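Long-range contacts in hypoxanthine phosphoribosyltransferase (Bacillus anthracis, PDB 3O7M), which probably catalyses the transfer of a phosphoribosyl group from PRPP to hypoxanthine, giving IMP and pyrophosphate in purine salvage: residues Ala124-Thr129 / Ala143-Phe148; Asp10-Glu15 / Pro170-Val175; Glu37-Ala42 / Asp61-Phe66. All coordinates share one frame; numbering follows the deposited sequence. Where two conformers were deposited one is given.

Contact 1: residues Ala124-Thr129 / Ala143-Phe148; sequences ALKFCT and AEYVGF
From F127 and Y145 onward the strands 124-129 and 145-148 run nearly parallel, and Y145 N to F127 O, T129 N to Y145 O and G147 N to T129 O make the ladder between them. Just before it, the carboxylate of E144 takes the place of a strand carbonyl. Its OE1 accepts the backbone N-H of F127 at 2.8 Å, a fairly straight bond (162°) that meets the carboxylate 40° out of its plane. The bend at chi2 of E144 (71°) folds the acid back to this N-H, and OE1 also lies at the edge of the F127 ring. K126 crosses E144 at about a right angle, with CG against CG at 3.9 Å. Its extended chain then runs past the Y145 ring, where CD comes 3.6 Å from Y145 OH. That hydroxyl is hydrogen-bonded to D32. C128 SG lies 3.7 Å from Y145 CB and meets the ring obliquely. Behind T129, CG2 touches A143 CB and V146 CG2. Helix 108-118 covers the F127 side and helix 15-32 the Y145 side. This is a parallel strand pair between helices, as in the Rossmann-like core of type I phosphoribosyltransferases.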
loop_
_atom_site.group_PDB
_atom_site.type_symbol
_atom_site.label_atom_id
_atom_site.label_comp_id
_atom_site.label_asym_id
_atom_site.label_seq_id
_atom_site.Cartn_x
_atom_site.Cartn_y
_atom_site.Cartn_z
ATOM N N ALA B 124 -17.457 -1.581 -19.721
ATOM C CA ALA B 124 -16.536 -1.378 -20.843
ATOM C C ALA B 124 -15.154 -1.025 -20.294
ATOM O O ALA B 124 -15.041 -0.444 -19.224
ATOM C CB ALA B 124 -17.038 -0.254 -21.777
ATOM N N LEU B 125 -14.105 -1.389 -21.008
ATOM C CA LEU B 125 -12.755 -1.135 -20.539
ATOM C C LEU B 125 -11.919 -0.777 -21.737
ATOM O O LEU B 125 -11.659 -1.622 -22.592
ATOM C CB LEU B 125 -12.164 -2.359 -19.838
ATOM C CG LEU B 125 -10.711 -2.263 -19.327
ATOM C CD1 LEU B 125 -10.592 -1.260 -18.203
ATOM C CD2 LEU B 125 -10.229 -3.611 -18.832
ATOM N N LYS B 126 -11.493 0.475 -21.791
ATOM C CA LYS B 126 -10.725 0.955 -22.917
ATOM C C LYS B 126 -9.418 1.578 -22.425
ATOM O O LYS B 126 -9.308 1.973 -21.272
ATOM C CB LYS B 126 -11.554 1.968 -23.693
ATOM C CG LYS B 126 -12.780 1.351 -24.356
ATOM C CD LYS B 126 -13.460 2.338 -25.279
ATOM C CE LYS B 126 -14.587 1.672 -26.094
ATOM N NZ LYS B 126 -15.062 2.678 -27.083
ATOM N N PHE B 127 -8.443 1.643 -23.320
ATOM C CA PHE B 127 -7.134 2.152 -22.997
ATOM C C PHE B 127 -6.835 3.396 -23.814
ATOM O O PHE B 127 -7.073 3.444 -25.020
ATOM C CB PHE B 127 -6.106 1.067 -23.202
ATOM C CG PHE B 127 -6.291 -0.062 -22.244
ATOM C CD1 PHE B 127 -5.673 -0.026 -21.007
ATOM C CD2 PHE B 127 -7.178 -1.079 -22.522
ATOM C CE1 PHE B 127 -5.878 -1.034 -20.079
ATOM C CE2 PHE B 127 -7.379 -2.110 -21.592
ATOM C CZ PHE B 127 -6.732 -2.066 -20.367
ATOM N N CYS B 128 -6.295 4.376 -23.122
ATOM C CA CYS B 128 -5.983 5.688 -23.689
ATOM C C CYS B 128 -4.566 6.058 -23.330
ATOM O O CYS B 128 -4.262 6.294 -22.145
ATOM C CB CYS B 128 -6.940 6.703 -23.112
ATOM S SG CYS B 128 -6.663 8.411 -23.673
ATOM N N THR B 129 -3.680 6.069 -24.329
ATOM C CA THR B 129 -2.291 6.367 -24.085
ATOM C C THR B 129 -1.864 7.633 -24.826
ATOM O O THR B 129 -2.269 7.856 -25.974
ATOM C CB THR B 129 -1.386 5.176 -24.489
ATOM O OG1 THR B 129 -0.027 5.470 -24.128
ATOM C CG2 THR B 129 -1.488 4.868 -26.009
ATOM N N ALA B 143 -4.489 0.175 -28.218
ATOM C CA ALA B 143 -5.144 1.218 -27.465
ATOM C C ALA B 143 -6.246 1.819 -28.294
ATOM O O ALA B 143 -6.027 2.165 -29.448
ATOM C CB ALA B 143 -4.123 2.318 -27.114
ATOM N N GLU B 144 -7.417 1.994 -27.702
ATOM C CA GLU B 144 -8.541 2.606 -28.398
ATOM C C GLU B 144 -8.265 4.091 -28.660
ATOM O O GLU B 144 -8.734 4.685 -29.654
ATOM C CB GLU B 144 -9.808 2.453 -27.545
ATOM C CG GLU B 144 -10.391 1.002 -27.425
ATOM C CD GLU B 144 -9.600 -0.023 -26.588
ATOM O OE1 GLU B 144 -8.663 0.279 -25.786
ATOM O OE2 GLU B 144 -9.979 -1.200 -26.730
ATOM N N TYR B 145 -7.520 4.722 -27.755
ATOM C CA TYR B 145 -7.245 6.135 -27.928
ATOM C C TYR B 145 -5.754 6.336 -27.818
ATOM O O TYR B 145 -5.133 5.913 -26.817
ATOM C CB TYR B 145 -7.953 6.974 -26.863
ATOM C CG TYR B 145 -9.401 6.674 -26.746
ATOM C CD1 TYR B 145 -10.316 7.200 -27.643
ATOM C CD2 TYR B 145 -9.862 5.812 -25.764
ATOM C CE1 TYR B 145 -11.668 6.894 -27.538
ATOM C CE2 TYR B 145 -11.197 5.499 -25.652
ATOM C CZ TYR B 145 -12.090 6.026 -26.535
ATOM O OH TYR B 145 -13.412 5.717 -26.388
ATOM N N VAL B 146 -5.197 7.015 -28.822
ATOM C CA VAL B 146 -3.757 7.244 -28.896
ATOM C C VAL B 146 -3.432 8.656 -29.289
ATOM O O VAL B 146 -4.023 9.206 -30.218
ATOM C CB VAL B 146 -3.091 6.307 -29.933
ATOM C CG1 VAL B 146 -1.616 6.694 -30.122
ATOM C CG2 VAL B 146 -3.258 4.857 -29.506
ATOM N N GLY B 147 -2.511 9.276 -28.566
ATOM C CA GLY B 147 -2.110 10.618 -28.934
ATOM C C GLY B 147 -1.174 10.606 -30.126
ATOM O O GLY B 147 -1.502 11.119 -31.227
ATOM N N PHE B 148 -0.008 10.012 -29.916
ATOM C CA PHE B 148 1.052 10.043 -30.904
ATOM C C PHE B 148 1.924 8.789 -30.907
ATOM O O PHE B 148 2.098 8.130 -29.872
ATOM C CB PHE B 148 1.998 11.218 -30.583
ATOM C CG PHE B 148 1.319 12.565 -30.539
ATOM C CD1 PHE B 148 0.710 13.010 -29.378
ATOM C CD2 PHE B 148 1.313 13.383 -31.648
ATOM C CE1 PHE B 148 0.082 14.229 -29.331
ATOM C CE2 PHE B 148 0.685 14.609 -31.609
ATOM C CZ PHE B 148 0.071 15.028 -30.438
#

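Contact 2: residues Asp10-Glu15 / Pro170-Val175; sequences DTLISE and PFIASV
T11 and A173 form a non-hydrogen-bonded antiparallel pair, and beyond them the register slips at a classic beta bulge. L12 and I13 both face I172. The bulge joins the N-terminal strand 8-13 to strand 172-175 near the C-terminus, in a small antiparallel sheet completed by strand 155-156.

At the bulge I172 O accepts two N-H groups, L12 N at 2.7 Å and I13 N at 3.2 Å, and both donors are tilted out of its carbonyl plane. I172 N returns a bond to I13 O. Away from the bulge, S174 N gives a bond to D10 O. The side chain of S174 adds a weak one: its OG, held between its own backbone N and carbonyl carbon (chi1 52°), lies 3.4 Å from D10 N.

The apolar contacts are few. On one face I13 CB meets I172 CB at 4.2 Å, and both side chains also touch L18 of helix 15-32. L12 sits where the chain turns a corner. Its CB is only loosely against I172 CG2, and its CG reaches the backbone of S174. T11 and A173 are on the other face, and the F171 ring lies beside them, with A173 CB at its edge, in plane.

Around the start of helix 15-32 the contact is looser and more exposed. S14 is the N-cap, and its side chain caps a backbone N farther on. The extended E15 side chain crosses P170 obliquely, with E15 OE1 3.9 Å from P170 CB. E15 CA makes a CA-H...O contact to P170 O.

The strand pairing brings F171 CB 3.2 Å from I13 O. A chi1 of 51° then swings the F171 ring to T11, whose OG1 sits over one face, 3.8 Å from F171 CD1.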
loop_
_atom_site.group_PDB
_atom_site.type_symbol
_atom_site.label_atom_id
_atom_site.label_comp_id
_atom_site.label_asym_id
_atom_site.label_seq_id
_atom_site.Cartn_x
_atom_site.Cartn_y
_atom_site.Cartn_z
ATOM N N ASP B 10 15.500 17.835 -29.000
ATOM C CA ASP B 10 14.551 18.667 -29.703
ATOM C C ASP B 10 13.137 18.495 -29.175
ATOM O O ASP B 10 12.808 17.478 -28.566
ATOM C CB ASP B 10 14.542 18.284 -31.184
ATOM C CG ASP B 10 15.864 18.514 -31.854
ATOM O OD1 ASP B 10 16.362 19.665 -31.809
ATOM O OD2 ASP B 10 16.387 17.548 -32.445
ATOM N N THR B 11 12.313 19.506 -29.417
ATOM C CA THR B 11 10.903 19.436 -29.060
ATOM C C THR B 11 10.249 18.559 -30.099
ATOM O O THR B 11 10.387 18.802 -31.285
ATOM C CB THR B 11 10.251 20.812 -29.119
ATOM O OG1 THR B 11 10.808 21.634 -28.098
ATOM C CG2 THR B 11 8.751 20.722 -28.927
ATOM N N LEU B 12 9.555 17.528 -29.663
ATOM C CA LEU B 12 8.887 16.636 -30.588
ATOM C C LEU B 12 7.431 17.053 -30.763
ATOM O O LEU B 12 6.900 17.022 -31.879
ATOM C CB LEU B 12 8.931 15.195 -30.071
ATOM C CG LEU B 12 10.282 14.515 -30.023
ATOM C CD1 LEU B 12 10.136 13.054 -29.575
ATOM C CD2 LEU B 12 10.939 14.586 -31.404
ATOM N N ILE B 13 6.793 17.411 -29.650
ATOM C CA ILE B 13 5.388 17.820 -29.642
ATOM C C ILE B 13 5.263 19.008 -28.709
ATOM O O ILE B 13 5.639 18.918 -27.526
ATOM C CB ILE B 13 4.439 16.741 -29.114
ATOM C CG1 ILE B 13 4.777 15.359 -29.723
ATOM C CG2 ILE B 13 3.039 17.176 -29.399
ATOM C CD1 ILE B 13 4.001 14.134 -29.138
ATOM N N SER B 14 4.745 20.118 -29.239
ATOM C CA SER B 14 4.643 21.331 -28.468
ATOM C C SER B 14 3.477 21.308 -27.499
ATOM O O SER B 14 2.575 20.489 -27.593
ATOM C CB SER B 14 4.477 22.541 -29.390
ATOM O OG SER B 14 3.189 22.528 -29.973
ATOM N N GLU B 15 3.524 22.228 -26.559
ATOM C CA GLU B 15 2.455 22.405 -25.625
ATOM C C GLU B 15 1.118 22.524 -26.375
ATOM O O GLU B 15 0.143 21.866 -26.027
ATOM C CB GLU B 15 2.772 23.651 -24.794
ATOM C CG GLU B 15 1.685 24.169 -23.930
ATOM C CD GLU B 15 2.154 25.371 -23.107
ATOM O OE1 GLU B 15 3.330 25.779 -23.220
ATOM O OE2 GLU B 15 1.348 25.892 -22.326
ATOM N N PRO B 170 6.471 21.469 -20.373
ATOM C CA PRO B 170 5.122 21.514 -20.908
ATOM C C PRO B 170 4.979 20.897 -22.302
ATOM O O PRO B 170 3.862 20.876 -22.853
ATOM C CB PRO B 170 4.801 23.013 -20.922
ATOM C CG PRO B 170 6.075 23.683 -20.904
ATOM C CD PRO B 170 7.042 22.811 -20.183
ATOM N N PHE B 171 6.101 20.443 -22.859
ATOM C CA PHE B 171 6.151 19.821 -24.162
ATOM C C PHE B 171 6.859 18.484 -24.030
ATOM O O PHE B 171 7.376 18.160 -22.960
ATOM C CB PHE B 171 6.899 20.710 -25.160
ATOM C CG PHE B 171 8.248 21.164 -24.676
ATOM C CD1 PHE B 171 9.361 20.371 -24.848
ATOM C CD2 PHE B 171 8.390 22.360 -24.001
ATOM C CE1 PHE B 171 10.605 20.788 -24.390
ATOM C CE2 PHE B 171 9.625 22.764 -23.540
ATOM C CZ PHE B 171 10.723 21.986 -23.743
ATOM N N ILE B 172 6.808 17.688 -25.096
ATOM C CA ILE B 172 7.514 16.418 -25.175
ATOM C C ILE B 172 8.784 16.671 -25.987
ATOM O O ILE B 172 8.745 17.297 -27.067
ATOM C CB ILE B 172 6.658 15.337 -25.876
ATOM C CG1 ILE B 172 5.399 14.990 -25.058
ATOM C CG2 ILE B 172 7.463 14.087 -26.130
ATOM C CD1 ILE B 172 5.568 13.962 -24.026
ATOM N N ALA B 173 9.915 16.217 -25.464
ATOM C CA ALA B 173 11.200 16.373 -26.137
ATOM C C ALA B 173 11.969 15.052 -26.122
ATOM O O ALA B 173 11.724 14.198 -25.286
ATOM C CB ALA B 173 12.005 17.440 -25.459
ATOM N N SER B 174 12.846 14.861 -27.096
ATOM C CA SER B 174 13.714 13.690 -27.113
ATOM C C SER B 174 14.897 14.082 -26.254
ATOM O O SER B 174 15.216 15.264 -26.157
ATOM C CB SER B 174 14.200 13.397 -28.525
ATOM O OG SER B 174 14.759 14.566 -29.082
ATOM N N VAL B 175 15.522 13.093 -25.622
ATOM C CA VAL B 175 16.673 13.322 -24.753
ATOM C C VAL B 175 17.838 12.427 -25.161
ATOM O O VAL B 175 17.642 11.240 -25.422
ATOM C CB VAL B 175 16.314 13.018 -23.296
ATOM C CG1 VAL B 175 17.577 12.885 -22.452
ATOM C CG2 VAL B 175 15.390 14.090 -22.743
#

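Contact 3: residues Glu37-Ala42 / Asp61-Phe66; sequences EIVVIA and DVTIDF
I38 to A42 pair residue for residue with V62 to F66, as neighbouring parallel strands of the central sheet. Five backbone bonds alternate between them, from I38 N to D61 O through to A42 N to D65 O. The shortest, V40 N to T63 O, is 2.7 Å and nearly straight (168°). Helix 48-55 links the strands in a beta-alpha-beta unit.

The tight part is the face carrying I38, V40, V62, I64, A42 and F66. V40 spreads its two methyls between two neighbours: CG2 meets V62 CG1 at 4.0 Å, and CG1 meets I64 CD1. With CG1 anti to its backbone N (chi1 -170°), I64 lays that atom 3.3 Å from V40 O. A42 CB approaches the F66 ring obliquely, 3.7 Å from CD2. A51 and I55 of helix 48-55 pack on A42 and I64. F48 of the second subunit meets the F66 ring edge-to-face.

The other face is more polar. V39 and T63 lie side by side, pointing the same way. A water joins I38 O, to which it donates, with T63 OG1 2.6 Å away. A more open end lies at the strand starts, where E37 is exposed and runs alongside D61. D61 has a second conformer, so the closeness of the two acids is doubtful. K95 gives E37 a long, weak ion pair.

D65 is a buried acid on this polar face, and it is well satisfied. OD1 takes its neighbour F66 N at 2.8 Å and a salt bridge from K45 of the second subunit. OD2 takes the backbone N-H groups of D89 and V90. These donors and the lysine would favour an ionised D65, so a buried charge here probably joins strand 62-71 to the loop at D89 and V90 and to the subunit interface.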
loop_
_atom_site.group_PDB
_atom_site.type_symbol
_atom_site.label_atom_id
_atom_site.label_comp_id
_atom_site.label_asym_id
_atom_site.label_seq_id
_atom_site.Cartn_x
_atom_site.Cartn_y
_atom_site.Cartn_z
ATOM N N GLU B 37 -21.864 7.925 -17.587
ATOM C CA GLU B 37 -20.808 8.178 -16.615
ATOM C C GLU B 37 -19.576 7.458 -17.112
ATOM O O GLU B 37 -19.688 6.407 -17.742
ATOM C CB GLU B 37 -21.125 7.529 -15.270
ATOM C CG GLU B 37 -22.321 8.030 -14.549
ATOM C CD GLU B 37 -22.487 7.361 -13.186
ATOM O OE1 GLU B 37 -21.654 6.495 -12.819
ATOM O OE2 GLU B 37 -23.454 7.700 -12.483
ATOM N N ILE B 38 -18.406 7.992 -16.792
ATOM C CA ILE B 38 -17.147 7.366 -17.134
ATOM C C ILE B 38 -16.227 7.359 -15.905
ATOM O O ILE B 38 -16.247 8.302 -15.081
ATOM C CB ILE B 38 -16.441 8.115 -18.273
ATOM C CG1 ILE B 38 -17.275 8.084 -19.551
ATOM C CG2 ILE B 38 -15.103 7.493 -18.598
ATOM C CD1 ILE B 38 -16.719 9.080 -20.576
ATOM N N VAL B 39 -15.456 6.283 -15.755
ATOM C CA VAL B 39 -14.457 6.211 -14.698
ATOM C C VAL B 39 -13.108 6.221 -15.389
ATOM O O VAL B 39 -12.834 5.368 -16.233
ATOM C CB VAL B 39 -14.551 4.948 -13.800
ATOM C CG1 VAL B 39 -13.379 4.950 -12.807
ATOM C CG2 VAL B 39 -15.927 4.878 -13.046
ATOM N N VAL B 40 -12.278 7.199 -15.062
ATOM C CA VAL B 40 -10.967 7.305 -15.637
ATOM C C VAL B 40 -9.956 6.851 -14.604
ATOM O O VAL B 40 -9.946 7.354 -13.494
ATOM C CB VAL B 40 -10.648 8.743 -16.107
ATOM C CG1 VAL B 40 -9.180 8.870 -16.543
ATOM C CG2 VAL B 40 -11.600 9.133 -17.260
ATOM N N ILE B 41 -9.129 5.871 -14.967
ATOM C CA ILE B 41 -8.076 5.372 -14.062
ATOM C C ILE B 41 -6.737 5.728 -14.675
ATOM O O ILE B 41 -6.378 5.242 -15.728
ATOM C CB ILE B 41 -8.170 3.841 -13.852
ATOM C CG1 ILE B 41 -9.517 3.488 -13.254
ATOM C CG2 ILE B 41 -7.021 3.331 -12.907
ATOM C CD1 ILE B 41 -9.777 1.976 -13.246
ATOM N N ALA B 42 -5.994 6.571 -14.005
ATOM C CA ALA B 42 -4.670 6.961 -14.442
ATOM C C ALA B 42 -3.619 6.075 -13.794
ATOM O O ALA B 42 -3.648 5.860 -12.582
ATOM C CB ALA B 42 -4.409 8.426 -14.090
ATOM N N ASP B 61 -20.067 12.908 -16.806
ATOM C CA ASP B 61 -19.858 12.752 -15.369
ATOM C C ASP B 61 -18.618 11.858 -15.268
ATOM O O ASP B 61 -18.669 10.699 -15.674
ATOM C CB ASP B 61 -21.103 12.075 -14.781
ATOM C CG ASP B 61 -21.023 11.821 -13.280
ATOM O OD1 ASP B 61 -19.960 12.000 -12.649
ATOM O OD2 ASP B 61 -22.069 11.410 -12.731
ATOM N N VAL B 62 -17.506 12.388 -14.749
ATOM C CA VAL B 62 -16.277 11.628 -14.663
ATOM C C VAL B 62 -15.830 11.375 -13.222
ATOM O O VAL B 62 -15.896 12.265 -12.355
ATOM C CB VAL B 62 -15.101 12.373 -15.373
ATOM C CG1 VAL B 62 -13.779 11.699 -15.048
ATOM C CG2 VAL B 62 -15.307 12.441 -16.875
ATOM N N THR B 63 -15.401 10.148 -12.976
ATOM C CA THR B 63 -14.834 9.767 -11.689
ATOM C C THR B 63 -13.382 9.444 -12.016
ATOM O O THR B 63 -13.126 8.775 -13.021
ATOM C CB THR B 63 -15.551 8.522 -11.121
ATOM O OG1 THR B 63 -16.873 8.896 -10.749
ATOM C CG2 THR B 63 -14.847 7.983 -9.874
ATOM N N ILE B 64 -12.430 9.927 -11.233
ATOM C CA ILE B 64 -11.029 9.590 -11.522
ATOM C C ILE B 64 -10.382 8.831 -10.361
ATOM O O ILE B 64 -10.747 9.021 -9.206
ATOM C CB ILE B 64 -10.189 10.819 -11.956
ATOM C CG1 ILE B 64 -8.812 10.336 -12.488
ATOM C CG2 ILE B 64 -10.016 11.716 -10.797
ATOM C CD1 ILE B 64 -8.090 11.260 -13.404
ATOM N N ASP B 65 -9.497 7.887 -10.671
ATOM C CA ASP B 65 -8.768 7.181 -9.614
ATOM C C ASP B 65 -7.424 6.843 -10.212
ATOM O O ASP B 65 -7.191 7.087 -11.406
ATOM C CB ASP B 65 -9.500 5.924 -9.120
ATOM C CG ASP B 65 -9.107 5.522 -7.669
ATOM O OD1 ASP B 65 -8.136 6.075 -7.098
ATOM O OD2 ASP B 65 -9.815 4.662 -7.091
ATOM N N PHE B 66 -6.544 6.297 -9.382
ATOM C CA PHE B 66 -5.196 5.999 -9.770
ATOM C C PHE B 66 -4.824 4.587 -9.384
ATOM O O PHE B 66 -5.325 4.053 -8.405
ATOM C CB PHE B 66 -4.234 6.938 -9.049
ATOM C CG PHE B 66 -4.478 8.382 -9.358
ATOM C CD1 PHE B 66 -5.314 9.135 -8.555
ATOM C CD2 PHE B 66 -3.918 8.969 -10.487
ATOM C CE1 PHE B 66 -5.579 10.483 -8.860
ATOM C CE2 PHE B 66 -4.171 10.318 -10.783
ATOM C CZ PHE B 66 -5.007 11.059 -9.962
HETATM O O HOH W 1 -18.324 8.614 -12.864
#

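Overall arrangement
Contacts 1 and 3 belong to the same mixed sheet, with strand 96-101 lying between strands 38-43 and 124-132. Their centres are 14 Å apart, and their nearest atoms about 6 Å. Contact 2 lies in the separate antiparallel sheet, which brings the N-terminal strand beside the strand near the modelled C-terminus. Its centre is 21 Å from that of contact 1, yet the two touch where F148 CG packs 3.4 Å from I13 CD1. Contacts 2 and 3 are on opposite sides of the chain centre, 27 Å between centres. Contacts 1 and 3 are parallel pairs of the core. As in type I phosphoribosyltransferases, the PRPP site is expected at the C-terminal ends of these core strands.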